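Local coordinates for protein cellobiose 2-epimerase (Caldibacillus thermoamylovorans, PDB 5ZHB) that catalyses the epimerisation of cellobiose at C2 of its reducing-end glucose, converting that unit to mannose, at residues R54-F59 with T122-V127; L215-V220 with D266-Q271; Q224-Q229 with V273-Y278. One frame throughout, in Å; residues are numbered along the deposited sequence.

Interaction 1: residues R54-F59 with T122-V127; sequences RQLWAF and TEYYRV
Over one face of the Trp57 indole lies Glu123 CG, a CH-pi contact 3.9 Å from the centroid of the five-membered ring and 28° off its normal. CB of the same glutamate reaches to 3.5 Å from Trp57 CD1, while the carboxylate plane stays tilted against the indole. Tyr119 also stacks with Trp57, and Tyr79 with Tyr124. At the indole edge, in its plane, sits a water that accepts from Trp57 NE1 at 3.2 Å and donates to Glu123 OE1 at 2.7 Å; this water also lies in plane at the edge of the Arg126 guanidinium. A second aromatic ring, that of Tyr124, is met obliquely by the methyl tip of Leu56, its CD1 3.5 Å from Tyr124 CD1, and the two side chains cross at about a right angle. Glu123 points CG away from its own N (chi1 -167°) and then bends at chi2, which turns OE1 back toward Arg126. Arg126 NH1 donates to Glu123 OE1 at 3.0 Å, on the syn side of the carboxylate, with an N-H...O angle of 147°. Asn195 also donates to OE1, and Arg64 forms a salt bridge with OE2. An alanine in place of this glutamate is likely to leave Arg64 and Arg126 without their shared counter-charge and to break the water bridge to Trp57. The contact joins helix 49-66 to helix 111-128, probably both in the inner ring of the (alpha/alpha)6 barrel known for this family; helix 69-86 packs against Leu56, and helix 183-199 meets Arg126.

Interaction 2: residues L215-V220 with D266-Q271; sequences LFYEKV and DRKYTQ
Tyr217 packs its aromatic ring against Lys268 and Tyr269, joining helix 203-220 to the first turn of helix 267-283, probably two outer helices of the family's (alpha/alpha)6 barrel. The tight part is the tyrosine pair. Tyr217 CB comes to 3.4 Å from Tyr269 CE1, and the rings form an offset edge-to-face pair, the edge of Tyr269 directed at the face of Tyr217, with centroids 5.6 Å apart and planes at 67°. Tyr269 runs into the interior, where it touches Leu259 of helix 245-262, and its hydroxyl is hydrogen-bonded to Asp214, three residues before Tyr217 on helix 203-220, so Tyr269 reaches helices 203-220 and 245-262 from helix 267-283. Lys268 forms the looser, solvent-facing part. Its aliphatic chain crosses the same face of Tyr217 that Tyr269 approaches, CG standing 4.1 Å from the ring centroid and 16° off the normal. CG reaches that place because it sits between the backbone N and the carbonyl carbon (chi1 58°), and a bend at chi4 then turns the amine away from the ring, toward Asp266. Lys268 NZ forms a salt bridge with Asp266 OD2 at 3.3 Å, whose hydrogen bond is weak, and Glu218 OE2 remains 6.7 Å from Lys268 NZ, too far to pair with it. Asp266 is also the N-cap of helix 267-283: its OD1 accepts from Lys268 N at 3.2 Å through the anti lone pair. Where the Tyr217 ring comes by the opposite backbone, its CE1 lies 3.6 Å from Lys268 O.

Interaction 3: residues Q224-Q229 with V273-Y278; sequences QSKFLQ and VIDIAY
Two torsions set Lys226 beside Asp275: the lysine chain folds at chi2 (-80°), and Asp275 places CG anti to its carbonyl carbon (chi1 -69°), so that the methylenes of one run obliquely across the other. The contact packs the loop that follows helix 203-220 against helix 267-283, within what is probably the outer layer of an (alpha/alpha)6 barrel, and the loop contains an ST turn at Ser225. What touches is the hydrocarbon part of the lysine. Lys226 CD lies 3.8 Å from Asp275 CB, and Lys226 CE lies 3.7 Å from Asp275 OD2. The charged ends do not close into a salt bridge, for Lys226 NZ remains 4.7 Å from Asp275 OD2; any attraction between them would act over that gap. Each has another polar partner: NZ donates to the carbonyl of Lys223, and Asp275 OD1 accepts from Gln271 one turn earlier. Lys226 itself takes a left-handed backbone conformation (phi 73°), and here the chain changes course from the turn toward the extended residues Phe227 to Gln229. Its carbonyl oxygen is 3.9 Å from Ile276 CG1, a plain packing contact. Deeper in, Leu228 CD2 meets Ile276 CD1 at 4.1 Å, the two side chains crossing at about a right angle, and Phe221 touches both. Leu228 is further fixed through its backbone N, which donates to Asp248 of helix 245-262, and its side chain reaches Ala251 there. The CB of Phe227 is directed away from residues 273-278, and its ring packs instead on Asn279 and Ile280 later in the same helix. Phe227 N donates almost straight to Ser225 OG at 3.1 Å, the same OG that lies in plane at the edge of the Phe227 ring.

In the fold
Interactions 2 and 3 are neighbours, their centres 10 Å apart, and both use helix 267-283. Their segments alternate along the chain, and they join directly: Val220 O lies 2.9 Å from Gln229 N, a probable hydrogen bond, while Val220 CG1 packs 3.9 Å from Leu228 CB. Together they bind the end of helix 203-220 and its following loop to one helix. Interaction 1 is separate, its centre 28 Å from that of interaction 2 and 30 Å from that of interaction 3, across the chain's centre from the latter. At 13 Å from that centre, against 20 and 19 Å, it is the most central, consistent with inner-ring helices, which in this family surround the substrate pocket.

Interaction 1: residues R54-F59 with T122-V127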
# COMPACT_ATOMS: atom_id res chain seq x y z
N ARG A 54 4.85 4.18 -5.92
CA ARG A 54 4.87 2.75 -5.66
C ARG A 54 5.93 2.07 -6.52
O ARG A 54 6.60 1.15 -6.05
CB ARG A 54 3.46 2.17 -5.88
CG ARG A 54 2.55 2.54 -4.71
CD ARG A 54 1.14 2.12 -5.07
NE ARG A 54 0.30 2.35 -3.89
CZ ARG A 54 -0.97 1.99 -3.89
NH1 ARG A 54 -1.54 1.49 -4.98
NH2 ARG A 54 -1.66 2.12 -2.77
N GLN A 55 6.05 2.50 -7.77
CA GLN A 55 7.10 2.03 -8.66
C GLN A 55 8.48 2.29 -8.04
O GLN A 55 9.32 1.38 -8.01
CB GLN A 55 6.96 2.66 -10.04
CG GLN A 55 5.72 2.23 -10.79
CD GLN A 55 5.29 3.29 -11.78
OE1 GLN A 55 5.92 4.36 -11.87
NE2 GLN A 55 4.20 3.03 -12.50
N LEU A 56 8.69 3.48 -7.47
CA LEU A 56 9.96 3.81 -6.86
C LEU A 56 10.21 2.92 -5.65
O LEU A 56 11.33 2.42 -5.43
CB LEU A 56 9.98 5.28 -6.49
CG LEU A 56 11.13 5.74 -5.59
CD1 LEU A 56 12.50 5.42 -6.18
CD2 LEU A 56 10.99 7.22 -5.38
N TRP A 57 9.17 2.73 -4.83
CA TRP A 57 9.31 1.91 -3.63
C TRP A 57 9.70 0.48 -4.01
O TRP A 57 10.65 -0.08 -3.43
CB TRP A 57 8.04 1.97 -2.75
CG TRP A 57 8.24 1.14 -1.52
CD1 TRP A 57 8.70 1.56 -0.31
CD2 TRP A 57 8.17 -0.30 -1.45
NE1 TRP A 57 8.86 0.49 0.52
CE2 TRP A 57 8.56 -0.66 -0.15
CE3 TRP A 57 7.81 -1.30 -2.35
CZ2 TRP A 57 8.61 -1.99 0.26
CZ3 TRP A 57 7.83 -2.61 -1.94
CH2 TRP A 57 8.25 -2.95 -0.65
N ALA A 58 8.97 -0.13 -4.97
CA ALA A 58 9.15 -1.52 -5.36
C ALA A 58 10.56 -1.76 -5.91
O ALA A 58 11.22 -2.71 -5.49
CB ALA A 58 8.09 -1.96 -6.35
N PHE A 59 11.04 -0.90 -6.81
CA PHE A 59 12.38 -1.09 -7.35
C PHE A 59 13.46 -0.85 -6.30
O PHE A 59 14.48 -1.56 -6.32
CB PHE A 59 12.59 -0.21 -8.57
CG PHE A 59 11.93 -0.78 -9.80
CD1 PHE A 59 12.24 -2.05 -10.24
CD2 PHE A 59 10.93 -0.08 -10.46
CE1 PHE A 59 11.62 -2.58 -11.36
CE2 PHE A 59 10.32 -0.62 -11.58
CZ PHE A 59 10.66 -1.86 -12.02
N THR A 122 11.93 7.51 1.27
CA THR A 122 12.73 6.93 2.34
C THR A 122 13.31 5.60 1.89
O THR A 122 14.49 5.36 2.14
CB THR A 122 11.95 6.86 3.66
OG1 THR A 122 10.75 6.10 3.54
CG2 THR A 122 11.59 8.25 4.15
N GLU A 123 12.55 4.78 1.16
CA GLU A 123 13.07 3.51 0.68
C GLU A 123 14.23 3.74 -0.30
O GLU A 123 15.26 3.05 -0.26
CB GLU A 123 11.98 2.68 0.02
CG GLU A 123 12.35 1.22 -0.22
CD GLU A 123 12.53 0.41 1.06
OE1 GLU A 123 12.14 0.82 2.17
OE2 GLU A 123 13.12 -0.68 0.90
N TYR A 124 14.09 4.73 -1.18
CA TYR A 124 15.14 5.05 -2.12
C TYR A 124 16.37 5.53 -1.35
O TYR A 124 17.50 5.17 -1.68
CB TYR A 124 14.60 6.08 -3.11
CG TYR A 124 15.59 6.46 -4.21
CD1 TYR A 124 15.90 5.57 -5.21
CD2 TYR A 124 16.13 7.74 -4.27
CE1 TYR A 124 16.76 5.93 -6.24
CE2 TYR A 124 17.00 8.11 -5.28
CZ TYR A 124 17.32 7.19 -6.26
OH TYR A 124 18.17 7.52 -7.30
N TYR A 125 16.13 6.29 -0.28
CA TYR A 125 17.23 6.77 0.53
C TYR A 125 17.97 5.59 1.15
O TYR A 125 19.19 5.57 1.22
CB TYR A 125 16.72 7.77 1.56
CG TYR A 125 17.84 8.33 2.43
CD1 TYR A 125 18.66 9.35 1.97
CD2 TYR A 125 18.10 7.78 3.67
CE1 TYR A 125 19.69 9.86 2.76
CE2 TYR A 125 19.13 8.26 4.46
CZ TYR A 125 19.91 9.31 4.01
OH TYR A 125 20.89 9.77 4.84
N ARG A 126 17.23 4.55 1.57
CA ARG A 126 17.86 3.40 2.19
C ARG A 126 18.94 2.82 1.28
O ARG A 126 19.96 2.35 1.77
CB ARG A 126 16.87 2.30 2.60
CG ARG A 126 15.93 2.80 3.69
CD ARG A 126 14.81 1.85 4.04
NE ARG A 126 15.33 0.66 4.72
CZ ARG A 126 14.65 -0.44 4.95
NH1 ARG A 126 13.40 -0.58 4.52
NH2 ARG A 126 15.23 -1.45 5.59
N VAL A 127 18.73 2.82 -0.04
CA VAL A 127 19.65 2.17 -0.94
C VAL A 127 20.59 3.15 -1.66
O VAL A 127 21.43 2.67 -2.42
CB VAL A 127 18.94 1.26 -1.97
CG1 VAL A 127 18.12 0.18 -1.26
CG2 VAL A 127 18.07 2.03 -2.96
O HOH W 1 9.92 -0.22 3.41

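Interaction 2: residues L215-V220 with D266-Q271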
# COMPACT_ATOMS: atom_id res chain seq x y z
N LEU A 215 -4.53 5.75 17.85
CA LEU A 215 -5.73 5.98 17.07
C LEU A 215 -6.25 4.67 16.48
O LEU A 215 -7.45 4.41 16.48
CB LEU A 215 -5.45 7.01 15.98
CG LEU A 215 -5.27 8.48 16.40
CD1 LEU A 215 -4.75 9.29 15.23
CD2 LEU A 215 -6.58 9.04 16.86
N PHE A 216 -5.35 3.85 15.93
CA PHE A 216 -5.79 2.55 15.43
C PHE A 216 -6.43 1.74 16.55
O PHE A 216 -7.53 1.21 16.37
CB PHE A 216 -4.67 1.74 14.77
CG PHE A 216 -4.64 2.01 13.27
CD1 PHE A 216 -5.52 1.34 12.42
CD2 PHE A 216 -3.82 2.99 12.74
CE1 PHE A 216 -5.53 1.61 11.06
CE2 PHE A 216 -3.83 3.26 11.38
CZ PHE A 216 -4.70 2.58 10.55
N TYR A 217 -5.75 1.68 17.68
CA TYR A 217 -6.20 0.83 18.79
C TYR A 217 -7.55 1.32 19.34
O TYR A 217 -8.51 0.54 19.38
CB TYR A 217 -5.15 0.74 19.90
CG TYR A 217 -5.69 -0.12 21.04
CD1 TYR A 217 -5.70 -1.51 20.94
CD2 TYR A 217 -6.26 0.46 22.17
CE1 TYR A 217 -6.24 -2.31 21.95
CE2 TYR A 217 -6.78 -0.32 23.19
CZ TYR A 217 -6.76 -1.70 23.08
OH TYR A 217 -7.27 -2.47 24.08
N GLU A 218 -7.65 2.62 19.66
CA GLU A 218 -8.82 3.23 20.29
C GLU A 218 -9.97 3.53 19.34
O GLU A 218 -11.13 3.31 19.69
CB GLU A 218 -8.50 4.58 20.91
CG GLU A 218 -7.67 4.52 22.19
CD GLU A 218 -7.75 5.82 22.98
OE1 GLU A 218 -8.47 6.80 22.59
OE2 GLU A 218 -7.03 5.84 24.00
N LYS A 219 -9.68 4.09 18.15
CA LYS A 219 -10.74 4.56 17.27
C LYS A 219 -11.08 3.57 16.14
O LYS A 219 -12.25 3.35 15.84
CB LYS A 219 -10.28 5.92 16.72
CG LYS A 219 -9.78 6.95 17.75
CD LYS A 219 -10.86 7.37 18.74
CE LYS A 219 -10.37 8.35 19.78
NZ LYS A 219 -11.52 8.90 20.50
N VAL A 220 -10.06 3.01 15.47
CA VAL A 220 -10.29 2.26 14.24
C VAL A 220 -10.80 0.86 14.57
O VAL A 220 -11.82 0.40 14.04
CB VAL A 220 -9.01 2.24 13.36
CG1 VAL A 220 -9.28 1.51 12.06
CG2 VAL A 220 -8.41 3.63 13.12
N ASP A 266 3.92 -2.20 24.25
CA ASP A 266 2.62 -2.15 24.88
C ASP A 266 1.79 -3.35 24.44
O ASP A 266 1.59 -3.59 23.25
CB ASP A 266 1.90 -0.85 24.56
CG ASP A 266 0.68 -0.56 25.42
OD1 ASP A 266 -0.17 -1.45 25.58
OD2 ASP A 266 0.57 0.59 25.91
N ARG A 267 1.23 -4.05 25.42
CA ARG A 267 0.67 -5.37 25.19
C ARG A 267 -0.66 -5.30 24.47
O ARG A 267 -1.02 -6.24 23.78
CB ARG A 267 0.46 -6.12 26.52
CG ARG A 267 1.75 -6.47 27.26
CD ARG A 267 2.72 -7.27 26.41
NE ARG A 267 1.99 -8.39 25.82
CZ ARG A 267 2.36 -9.14 24.79
NH1 ARG A 267 3.57 -9.05 24.26
NH2 ARG A 267 1.48 -9.99 24.30
N LYS A 268 -1.44 -4.23 24.64
CA LYS A 268 -2.72 -4.19 23.97
C LYS A 268 -2.56 -4.09 22.43
O LYS A 268 -3.41 -4.55 21.68
CB LYS A 268 -3.62 -3.13 24.60
CG LYS A 268 -3.15 -1.70 24.64
CD LYS A 268 -3.90 -0.92 25.72
CE LYS A 268 -3.92 0.57 25.56
NZ LYS A 268 -2.63 1.17 25.92
N TYR A 269 -1.46 -3.50 21.99
CA TYR A 269 -1.19 -3.26 20.58
C TYR A 269 -0.73 -4.57 19.94
O TYR A 269 -1.27 -4.97 18.90
CB TYR A 269 -0.11 -2.18 20.40
CG TYR A 269 -0.48 -0.81 20.96
CD1 TYR A 269 -1.80 -0.40 21.07
CD2 TYR A 269 0.51 0.09 21.35
CE1 TYR A 269 -2.13 0.84 21.56
CE2 TYR A 269 0.19 1.34 21.85
CZ TYR A 269 -1.14 1.71 21.97
OH TYR A 269 -1.53 2.92 22.45
N THR A 270 0.24 -5.24 20.59
CA THR A 270 0.62 -6.60 20.21
C THR A 270 -0.60 -7.52 20.13
O THR A 270 -0.80 -8.23 19.14
CB THR A 270 1.70 -7.10 21.18
OG1 THR A 270 2.89 -6.43 20.78
CG2 THR A 270 1.98 -8.58 21.05
N GLN A 271 -1.47 -7.49 21.14
CA GLN A 271 -2.65 -8.33 21.13
C GLN A 271 -3.59 -7.94 19.98
O GLN A 271 -4.25 -8.79 19.39
CB GLN A 271 -3.44 -8.28 22.44
CG GLN A 271 -4.41 -9.45 22.57
CD GLN A 271 -3.66 -10.77 22.55
OE1 GLN A 271 -2.70 -10.94 23.30
NE2 GLN A 271 -4.05 -11.66 21.65

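Interaction 3: residues Q224-Q229 with V273-Y278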
# COMPACT_ATOMS: atom_id res chain seq x y z
N GLN A 224 -14.76 -5.48 20.03
CA GLN A 224 -15.71 -6.58 20.12
C GLN A 224 -15.63 -7.48 18.89
O GLN A 224 -15.41 -8.68 19.00
CB GLN A 224 -17.10 -5.95 20.25
CG GLN A 224 -18.18 -6.88 20.80
CD GLN A 224 -19.27 -6.10 21.51
OE1 GLN A 224 -20.39 -5.95 21.01
NE2 GLN A 224 -18.93 -5.56 22.68
N SER A 225 -15.81 -6.91 17.70
CA SER A 225 -15.83 -7.69 16.46
C SER A 225 -14.42 -8.08 16.01
O SER A 225 -14.26 -9.01 15.21
CB SER A 225 -16.52 -6.93 15.36
OG SER A 225 -15.67 -5.88 14.93
N LYS A 226 -13.43 -7.28 16.45
CA LYS A 226 -12.02 -7.39 16.09
C LYS A 226 -11.76 -6.92 14.65
O LYS A 226 -10.63 -7.03 14.20
CB LYS A 226 -11.45 -8.80 16.29
CG LYS A 226 -11.73 -9.32 17.69
CD LYS A 226 -10.76 -8.76 18.72
CE LYS A 226 -10.82 -9.51 20.02
NZ LYS A 226 -11.75 -8.85 20.93
N PHE A 227 -12.76 -6.32 14.00
CA PHE A 227 -12.55 -5.69 12.70
C PHE A 227 -12.10 -4.24 12.85
O PHE A 227 -12.35 -3.57 13.86
CB PHE A 227 -13.81 -5.68 11.85
CG PHE A 227 -14.20 -7.01 11.23
CD1 PHE A 227 -13.55 -7.47 10.09
CD2 PHE A 227 -15.25 -7.77 11.75
CE1 PHE A 227 -13.92 -8.67 9.50
CE2 PHE A 227 -15.62 -8.97 11.17
CZ PHE A 227 -14.96 -9.42 10.04
N LEU A 228 -11.45 -3.74 11.78
CA LEU A 228 -11.19 -2.33 11.64
C LEU A 228 -12.44 -1.69 11.06
O LEU A 228 -13.10 -2.27 10.21
CB LEU A 228 -9.99 -2.07 10.74
CG LEU A 228 -8.66 -2.62 11.23
CD1 LEU A 228 -7.60 -2.06 10.33
CD2 LEU A 228 -8.37 -2.31 12.68
N GLN A 229 -12.74 -0.48 11.48
CA GLN A 229 -13.76 0.31 10.81
C GLN A 229 -13.05 1.18 9.76
O GLN A 229 -11.86 1.40 9.85
CB GLN A 229 -14.55 1.10 11.88
CG GLN A 229 -15.15 0.19 12.96
CD GLN A 229 -15.53 0.95 14.22
OE1 GLN A 229 -16.72 1.18 14.47
NE2 GLN A 229 -14.55 1.35 15.02
N VAL A 273 -2.64 -6.79 17.02
CA VAL A 273 -2.04 -7.36 15.82
C VAL A 273 -2.47 -8.82 15.66
O VAL A 273 -2.87 -9.25 14.58
CB VAL A 273 -0.51 -7.16 15.92
CG1 VAL A 273 0.27 -8.03 14.93
CG2 VAL A 273 -0.16 -5.69 15.71
N ILE A 274 -2.44 -9.57 16.78
CA ILE A 274 -2.66 -11.00 16.74
C ILE A 274 -4.14 -11.26 16.52
O ILE A 274 -4.49 -12.06 15.66
CB ILE A 274 -2.09 -11.65 18.02
CG1 ILE A 274 -0.59 -11.52 18.07
CG2 ILE A 274 -2.51 -13.12 18.15
CD1 ILE A 274 0.00 -11.67 19.46
N ASP A 275 -5.01 -10.52 17.23
CA ASP A 275 -6.45 -10.75 17.18
C ASP A 275 -7.03 -10.45 15.80
O ASP A 275 -7.94 -11.13 15.32
CB ASP A 275 -7.13 -9.97 18.30
CG ASP A 275 -6.85 -10.49 19.72
OD1 ASP A 275 -6.25 -11.58 19.84
OD2 ASP A 275 -7.17 -9.77 20.67
N ILE A 276 -6.52 -9.39 15.15
CA ILE A 276 -6.93 -9.10 13.79
C ILE A 276 -6.60 -10.31 12.90
O ILE A 276 -7.44 -10.75 12.13
CB ILE A 276 -6.27 -7.80 13.27
CG1 ILE A 276 -6.80 -6.53 14.01
CG2 ILE A 276 -6.44 -7.64 11.76
CD1 ILE A 276 -5.86 -5.35 13.87
N ALA A 277 -5.39 -10.84 13.00
CA ALA A 277 -4.98 -11.93 12.12
C ALA A 277 -5.85 -13.17 12.31
O ALA A 277 -6.35 -13.76 11.34
CB ALA A 277 -3.52 -12.21 12.30
N TYR A 278 -6.17 -13.50 13.58
CA TYR A 278 -7.10 -14.58 13.85
C TYR A 278 -8.46 -14.28 13.26
O TYR A 278 -9.13 -15.16 12.71
CB TYR A 278 -7.23 -14.88 15.35
CG TYR A 278 -6.14 -15.81 15.84
CD1 TYR A 278 -6.14 -17.15 15.45
CD2 TYR A 278 -5.13 -15.38 16.69
CE1 TYR A 278 -5.16 -18.02 15.88
CE2 TYR A 278 -4.15 -16.26 17.15
CZ TYR A 278 -4.17 -17.58 16.74
OH TYR A 278 -3.24 -18.50 17.11